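Local coordinates for protein probable TonB-dependent siderophore receptor PiuA (Acinetobacter baumannii, PDB 5FP1) that probably binds iron-chelating siderophores at the outer membrane, carrying out the initial step of TonB-dependent iron uptake, at residues Val678-Asn683 against Ala710-Asn715; Leu591-Thr596 against Asn616-Val621; Pro214-Leu219 against Glu277-Asp282. All blocks are in the same frame, centred on the assembly; numbering follows the deposited sequence.

How the contacts relate
Following the chain from the N-terminal plug into the barrel, contact 3 comes first: strands 215-226 and 264-279 pair where the first begins and the second ends, closing a loop of 57 residues. Contact 2 follows, where residues 616-621 fold back on strand 582-597 after the loop that carries the Cys602-Cys607 disulfide. Contact 1 is last, pairing strand 678-685 with the C-terminal strand 709-717. The three loops are in series, so none nests in or crosses another. Centres lie about 40 to 47 Å apart without touching, and contacts 2 and 3 fall on opposite sides of the chain's centre. Contacts 1 and 3 join neighbouring strands of the barrel wall, and contact 2 ties a loop to one.

Contact 1. Residues Val678-Asn683 against Ala710-Asn715; sequences VDLQLN and AVLAVN
The last two strands of the transmembrane barrel pair here, Val678-Asn683 running antiparallel to Ala710-Asn715 with an angle of 168° between their directions. Asp679 with Asn715, Gln681 with Ala713 and Asn683 with Val711 are hydrogen-bonded pairs, each joined by two backbone bonds. The shortest of the six, 2.7 Å from Ala713 N to Gln681 O, belongs to the middle pair. Leu680 with Val714 and Leu682 with Leu712 alternate with them as non-hydrogen-bonded pairs, where the backbones draw closer, to 4.5 Å between Leu682 CA and Leu712 CA.

On the apolar face Leu712 CD1 wedges between the two leucines of the other strand, 3.8 Å from Leu680 CG and 4.1 Å from Leu682 CB. Leu680 CG is anti to its own N (chi1 -174°), a torsion that carries its CD1 over the neighbouring strand to 4.0 Å from Val714 CG2. Leu712 and Val714 are on the surface, consistent with a lipid-facing wall.

The other face is mixed: Asp679, Gln681, Asn683 and Asn715 share it with Val711 and Ala713, and bonds to the plug show that it looks inward. A water ties the strands there, donating to Asp679 OD2 at 2.8 Å and accepting from Asn715 ND2 at 2.9 Å. Asp679 OD1 is bonded to Asn673 and Asn715 OD1 to Ser153. Gln681 NE2 donates to Asn683 OD1 at 2.8 Å, straight (173°) and onto a lone pair in the carbonyl plane. With the bonds of Gln681 OE1 to Arg671, Gln681 NE2 to Glu53 O and Asn683 ND2 to Asp54 O, this sets how both amides are turned.

Since Ala710-Asn715 also pairs with first barrel strand 149-157, this ladder belongs to the closing seam of a TonB-dependent receptor barrel, apolar outside and largely polar toward its plug.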
# COMPACT_ATOMS: atom_id res chain seq x y z
N VAL A 678 -27.03 14.32 12.65
CA VAL A 678 -27.32 13.19 11.79
C VAL A 678 -27.26 13.56 10.32
O VAL A 678 -27.88 14.54 9.89
CB VAL A 678 -28.70 12.58 12.11
CG1 VAL A 678 -29.01 11.41 11.19
CG2 VAL A 678 -28.78 12.14 13.56
N ASP A 679 -26.49 12.77 9.56
CA ASP A 679 -26.43 12.86 8.11
C ASP A 679 -26.92 11.55 7.47
O ASP A 679 -26.83 10.47 8.05
CB ASP A 679 -24.99 13.07 7.64
CG ASP A 679 -24.45 14.42 7.99
OD1 ASP A 679 -25.26 15.32 8.32
OD2 ASP A 679 -23.21 14.57 7.91
N LEU A 680 -27.42 11.68 6.26
CA LEU A 680 -27.70 10.54 5.44
C LEU A 680 -26.77 10.72 4.24
O LEU A 680 -26.72 11.80 3.65
CB LEU A 680 -29.15 10.54 4.98
CG LEU A 680 -29.60 9.31 4.22
CD1 LEU A 680 -29.60 8.09 5.14
CD2 LEU A 680 -30.98 9.55 3.64
N GLN A 681 -26.02 9.67 3.89
CA GLN A 681 -25.06 9.78 2.79
C GLN A 681 -25.18 8.59 1.86
O GLN A 681 -25.13 7.42 2.29
CB GLN A 681 -23.60 9.93 3.30
CG GLN A 681 -22.59 10.14 2.15
CD GLN A 681 -21.19 10.41 2.65
OE1 GLN A 681 -20.97 11.26 3.52
NE2 GLN A 681 -20.21 9.66 2.12
N LEU A 682 -25.38 8.92 0.59
CA LEU A 682 -25.48 7.97 -0.49
C LEU A 682 -24.22 8.06 -1.33
O LEU A 682 -23.85 9.14 -1.82
CB LEU A 682 -26.68 8.32 -1.38
CG LEU A 682 -26.85 7.45 -2.62
CD1 LEU A 682 -27.04 6.01 -2.20
CD2 LEU A 682 -28.02 7.95 -3.46
N ASN A 683 -23.59 6.92 -1.54
CA ASN A 683 -22.45 6.81 -2.46
C ASN A 683 -22.78 5.85 -3.59
O ASN A 683 -23.27 4.76 -3.35
CB ASN A 683 -21.22 6.30 -1.69
CG ASN A 683 -20.53 7.39 -0.88
OD1 ASN A 683 -20.87 7.62 0.29
ND2 ASN A 683 -19.55 8.04 -1.49
N ALA A 710 -23.85 0.73 -4.77
CA ALA A 710 -24.38 1.87 -4.04
C ALA A 710 -24.34 1.55 -2.57
O ALA A 710 -24.59 0.43 -2.16
CB ALA A 710 -25.83 2.15 -4.45
N VAL A 711 -24.05 2.57 -1.77
CA VAL A 711 -24.09 2.44 -0.33
C VAL A 711 -24.90 3.59 0.27
O VAL A 711 -24.73 4.74 -0.14
CB VAL A 711 -22.68 2.49 0.25
CG1 VAL A 711 -22.73 2.47 1.77
CG2 VAL A 711 -21.86 1.30 -0.27
N LEU A 712 -25.74 3.27 1.24
CA LEU A 712 -26.49 4.30 1.95
C LEU A 712 -26.16 4.22 3.41
O LEU A 712 -26.26 3.15 4.02
CB LEU A 712 -28.00 4.11 1.76
CG LEU A 712 -28.87 5.18 2.46
CD1 LEU A 712 -28.65 6.51 1.76
CD2 LEU A 712 -30.34 4.78 2.40
N ALA A 713 -25.77 5.36 3.98
CA ALA A 713 -25.34 5.40 5.36
C ALA A 713 -26.10 6.46 6.17
O ALA A 713 -26.36 7.55 5.69
CB ALA A 713 -23.86 5.71 5.45
N VAL A 714 -26.38 6.09 7.41
CA VAL A 714 -26.75 7.04 8.45
C VAL A 714 -25.56 7.26 9.36
O VAL A 714 -25.13 6.33 10.04
CB VAL A 714 -27.86 6.50 9.35
CG1 VAL A 714 -28.25 7.59 10.35
CG2 VAL A 714 -29.06 6.05 8.52
N ASN A 715 -25.04 8.49 9.34
CA ASN A 715 -23.87 8.88 10.09
C ASN A 715 -24.29 9.79 11.23
O ASN A 715 -25.08 10.73 11.03
CB ASN A 715 -22.89 9.61 9.17
CG ASN A 715 -22.42 8.73 8.03
OD1 ASN A 715 -22.40 7.51 8.19
ND2 ASN A 715 -22.14 9.30 6.88
O HOH W 1 -21.82 12.18 7.24

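Contact 2. Residues Leu591-Thr596 against Asn616-Val621; sequences LDSELT and NQMPNV
Ser593 OG is held from two directions: it accepts a bond from Met618 N at 3.0 Å, bent to 145° at the hydrogen, and is hydrogen-bonded to a water 2.6 Å from OG. With chi1 at 62°, OG lies between the backbone N and the carbonyl carbon of Ser593, a position from which it meets the loop. The water also bonds Leu591 O at 2.8 Å and lies close to Val621 O, a weak link, so it bridges strand and loop where the two backbones stand apart, Leu591 CA and Val621 CA being separated by 7.4 Å.

Backbone pairing is sparse. Leu595 N donates to Asn616 O in a nearly straight bond of 2.9 Å, and no regular ladder follows, as residues 616-621 are not in a strand. Gln617 shapes the loop from within: its CG lies 3.3 Å from Ser593 OG, and NE2 bonds Val621 O at 3.0 Å, coming in nearly end-on to that carbonyl. This bond closes the chain between Gln617 and Val621 on itself.

Apolar side chains flank the serine. On one side Leu595 CD2 packs on Met618 CG at 3.7 Å. SD of Met618 lies beside Ser593 CB, and the side chain also touches Ser565 and Val567 of strand 558-575. On the other, Leu591 CD1 meets Val621 CG2. Asn616 ND2 turns away to Val654 O.

Such an arrangement is that of a long surface loop returning to a barrel: side-chain-to-backbone and water-mediated bonds anchor it before regular antiparallel pairing resumes in strand 624-635.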
# COMPACT_ATOMS: atom_id res chain seq x y z
N LEU A 591 4.31 9.59 -16.50
CA LEU A 591 5.41 8.76 -16.06
C LEU A 591 6.03 8.02 -17.22
O LEU A 591 5.47 7.04 -17.74
CB LEU A 591 4.94 7.75 -15.00
CG LEU A 591 4.33 8.34 -13.74
CD1 LEU A 591 3.61 7.27 -12.93
CD2 LEU A 591 5.41 8.98 -12.91
N ASP A 592 7.20 8.47 -17.62
CA ASP A 592 7.94 7.87 -18.71
C ASP A 592 8.96 6.88 -18.14
O ASP A 592 10.07 7.26 -17.72
CB ASP A 592 8.60 8.97 -19.54
CG ASP A 592 9.36 8.43 -20.73
OD1 ASP A 592 9.10 7.30 -21.17
OD2 ASP A 592 10.26 9.13 -21.20
N SER A 593 8.57 5.61 -18.08
CA SER A 593 9.37 4.59 -17.40
C SER A 593 10.17 3.82 -18.41
O SER A 593 9.76 3.64 -19.53
CB SER A 593 8.47 3.64 -16.58
OG SER A 593 7.56 2.91 -17.40
N GLU A 594 11.31 3.29 -17.98
CA GLU A 594 12.17 2.54 -18.86
C GLU A 594 12.94 1.47 -18.12
O GLU A 594 13.64 1.73 -17.13
CB GLU A 594 13.15 3.49 -19.56
CG GLU A 594 14.09 2.80 -20.50
CD GLU A 594 15.17 3.76 -20.98
OE1 GLU A 594 16.22 3.91 -20.32
OE2 GLU A 594 14.91 4.41 -21.98
N LEU A 595 12.84 0.26 -18.64
CA LEU A 595 13.64 -0.85 -18.19
C LEU A 595 14.95 -0.81 -18.95
O LEU A 595 15.12 -1.48 -19.96
CB LEU A 595 12.92 -2.15 -18.50
CG LEU A 595 11.63 -2.38 -17.70
CD1 LEU A 595 10.79 -3.48 -18.35
CD2 LEU A 595 12.00 -2.73 -16.27
N THR A 596 15.86 0.03 -18.49
CA THR A 596 17.07 0.37 -19.23
C THR A 596 17.97 -0.83 -19.49
O THR A 596 18.47 -1.05 -20.59
CB THR A 596 17.87 1.43 -18.46
OG1 THR A 596 16.98 2.50 -18.08
CG2 THR A 596 19.03 1.98 -19.34
N ASN A 616 12.06 -1.15 -22.76
CA ASN A 616 10.63 -1.33 -22.61
C ASN A 616 10.06 -0.50 -21.45
O ASN A 616 10.78 0.03 -20.61
CB ASN A 616 10.25 -2.85 -22.41
CG ASN A 616 10.08 -3.58 -23.74
OD1 ASN A 616 10.31 -3.01 -24.80
ND2 ASN A 616 9.66 -4.82 -23.70
N GLN A 617 8.74 -0.37 -21.44
CA GLN A 617 8.05 0.31 -20.37
C GLN A 617 8.10 -0.58 -19.14
O GLN A 617 8.01 -1.81 -19.25
CB GLN A 617 6.60 0.59 -20.79
CG GLN A 617 5.81 1.48 -19.83
CD GLN A 617 4.46 1.82 -20.40
OE1 GLN A 617 4.29 1.81 -21.61
NE2 GLN A 617 3.48 2.08 -19.54
N MET A 618 8.24 0.02 -17.96
CA MET A 618 8.16 -0.74 -16.73
C MET A 618 6.73 -1.22 -16.47
O MET A 618 5.74 -0.49 -16.68
CB MET A 618 8.65 0.10 -15.55
CG MET A 618 10.14 0.42 -15.62
SD MET A 618 10.71 1.58 -14.36
CE MET A 618 10.40 0.61 -12.88
N PRO A 619 6.61 -2.45 -15.96
CA PRO A 619 5.31 -2.94 -15.53
C PRO A 619 4.78 -2.18 -14.34
O PRO A 619 5.54 -1.52 -13.61
CB PRO A 619 5.57 -4.40 -15.14
CG PRO A 619 7.05 -4.56 -15.01
CD PRO A 619 7.72 -3.37 -15.64
N ASN A 620 3.47 -2.26 -14.16
CA ASN A 620 2.82 -1.67 -13.02
C ASN A 620 3.02 -0.16 -12.94
O ASN A 620 3.02 0.42 -11.85
CB ASN A 620 3.30 -2.39 -11.75
CG ASN A 620 3.25 -3.91 -11.89
OD1 ASN A 620 4.28 -4.58 -11.81
ND2 ASN A 620 2.08 -4.44 -12.18
N VAL A 621 3.18 0.47 -14.10
CA VAL A 621 3.15 1.93 -14.18
C VAL A 621 2.55 2.47 -15.47
O VAL A 621 2.98 2.16 -16.59
CB VAL A 621 4.51 2.62 -13.83
CG1 VAL A 621 5.68 1.88 -14.35
CG2 VAL A 621 4.56 4.05 -14.38
O HOH W 2 5.40 4.22 -17.87

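Contact 3. Residues Pro214-Leu219 against Glu277-Asp282; sequences PTRATL and EHDLTD
Arg216 and its two acidic partners, Glu277 and Asp279, make the dense part of this contact, whereas Thr215 and His278 meet on a more open face. The arginine grips Asp279 end-on: NH1 reaches OD2 at 2.8 Å and NH2 reaches OD1 at 2.9 Å, both oxygens close to the guanidinium plane. NH2 also donates to Glu277 OE1 at 3.1 Å, approaching from above a carboxylate turned 79° from the guanidinium. A bend at chi3 (-61°) brings the arginine's end round to both acids. Asp279 OD1 has a further partner in Thr285, and a water links Glu277 OE2 with Thr218 OG1.

Backbone bonds underlie this face, two between Arg216 and Glu277 and one from Asp279 N to Pro214 O at 2.8 Å. On the surface side the link is lighter: Thr215 OG1 lies 2.8 Å from His278 ND1, at the ring's edge, and either could donate. Past Asp279 the chain turns a corner and leaves the neighbouring strand.

One cation shared by two carboxylates implies a network that probably favours the ionised forms of Glu277 and Asp279 where one barrel strand begins and its neighbour ends.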
# COMPACT_ATOMS: atom_id res chain seq x y z
N PRO A 214 3.74 19.09 29.79
CA PRO A 214 5.07 18.80 29.26
C PRO A 214 5.43 17.31 29.23
O PRO A 214 6.45 16.96 28.67
CB PRO A 214 6.01 19.51 30.26
CG PRO A 214 5.18 20.58 30.90
CD PRO A 214 3.80 19.96 30.99
N THR A 215 4.61 16.46 29.85
CA THR A 215 4.95 15.05 29.96
C THR A 215 3.74 14.21 29.61
O THR A 215 2.67 14.36 30.21
CB THR A 215 5.44 14.75 31.37
OG1 THR A 215 6.59 15.57 31.63
CG2 THR A 215 5.84 13.29 31.50
N ARG A 216 3.87 13.38 28.58
CA ARG A 216 2.69 12.76 27.97
C ARG A 216 2.95 11.28 27.71
O ARG A 216 4.10 10.86 27.51
CB ARG A 216 2.32 13.48 26.68
CG ARG A 216 1.98 14.96 26.88
CD ARG A 216 1.79 15.72 25.58
NE ARG A 216 2.99 15.74 24.74
CZ ARG A 216 4.00 16.60 24.85
NH1 ARG A 216 4.00 17.54 25.79
NH2 ARG A 216 5.03 16.51 24.01
N ALA A 217 1.89 10.49 27.76
CA ALA A 217 2.01 9.06 27.50
C ALA A 217 0.75 8.64 26.78
O ALA A 217 -0.35 9.11 27.12
CB ALA A 217 2.21 8.28 28.77
N THR A 218 0.90 7.78 25.76
CA THR A 218 -0.24 7.27 24.99
C THR A 218 -0.07 5.76 24.83
O THR A 218 1.01 5.30 24.45
CB THR A 218 -0.36 7.99 23.64
OG1 THR A 218 -0.49 9.40 23.85
CG2 THR A 218 -1.59 7.53 22.84
N LEU A 219 -1.09 5.01 25.25
CA LEU A 219 -1.15 3.55 25.11
C LEU A 219 -2.23 3.24 24.08
O LEU A 219 -3.37 3.73 24.18
CB LEU A 219 -1.55 2.87 26.43
CG LEU A 219 -0.74 3.21 27.67
CD1 LEU A 219 -1.33 2.51 28.88
CD2 LEU A 219 0.70 2.80 27.48
N GLU A 277 6.41 10.97 25.79
CA GLU A 277 6.98 12.24 25.34
C GLU A 277 7.31 13.12 26.54
O GLU A 277 6.56 13.15 27.54
CB GLU A 277 5.97 13.00 24.52
CG GLU A 277 5.24 12.21 23.46
CD GLU A 277 4.12 13.05 22.88
OE1 GLU A 277 4.45 14.08 22.26
OE2 GLU A 277 2.95 12.73 23.12
N HIS A 278 8.44 13.82 26.45
CA HIS A 278 8.78 14.81 27.48
C HIS A 278 9.37 16.05 26.82
O HIS A 278 10.31 15.95 26.04
CB HIS A 278 9.76 14.27 28.49
CG HIS A 278 10.09 15.25 29.58
ND1 HIS A 278 9.11 15.84 30.36
CD2 HIS A 278 11.27 15.78 29.98
CE1 HIS A 278 9.68 16.68 31.20
NE2 HIS A 278 10.99 16.67 30.99
N ASP A 279 8.77 17.20 27.11
CA ASP A 279 9.26 18.48 26.61
C ASP A 279 10.41 18.99 27.49
O ASP A 279 10.19 19.49 28.60
CB ASP A 279 8.13 19.50 26.57
CG ASP A 279 7.02 19.10 25.64
OD1 ASP A 279 7.25 18.26 24.75
OD2 ASP A 279 5.90 19.64 25.79
N LEU A 280 11.62 18.85 26.99
CA LEU A 280 12.81 19.30 27.70
C LEU A 280 12.85 20.81 27.79
O LEU A 280 13.38 21.33 28.76
CB LEU A 280 14.08 18.80 27.02
CG LEU A 280 14.21 17.29 27.03
CD1 LEU A 280 15.23 16.83 26.01
CD2 LEU A 280 14.59 16.86 28.42
N THR A 281 12.31 21.49 26.79
CA THR A 281 12.07 22.93 26.89
C THR A 281 10.81 23.15 26.16
O THR A 281 10.24 22.20 25.63
CB THR A 281 13.16 23.75 26.20
OG1 THR A 281 13.05 23.61 24.77
CG2 THR A 281 14.53 23.29 26.67
N ASP A 282 10.35 24.40 26.05
CA ASP A 282 9.18 24.69 25.23
C ASP A 282 9.39 24.37 23.74
O ASP A 282 8.44 24.38 22.96
CB ASP A 282 8.77 26.15 25.36
CG ASP A 282 8.30 26.52 26.75
OD1 ASP A 282 7.66 25.68 27.43
OD2 ASP A 282 8.58 27.66 27.18
O HOH W 3 2.17 10.34 24.28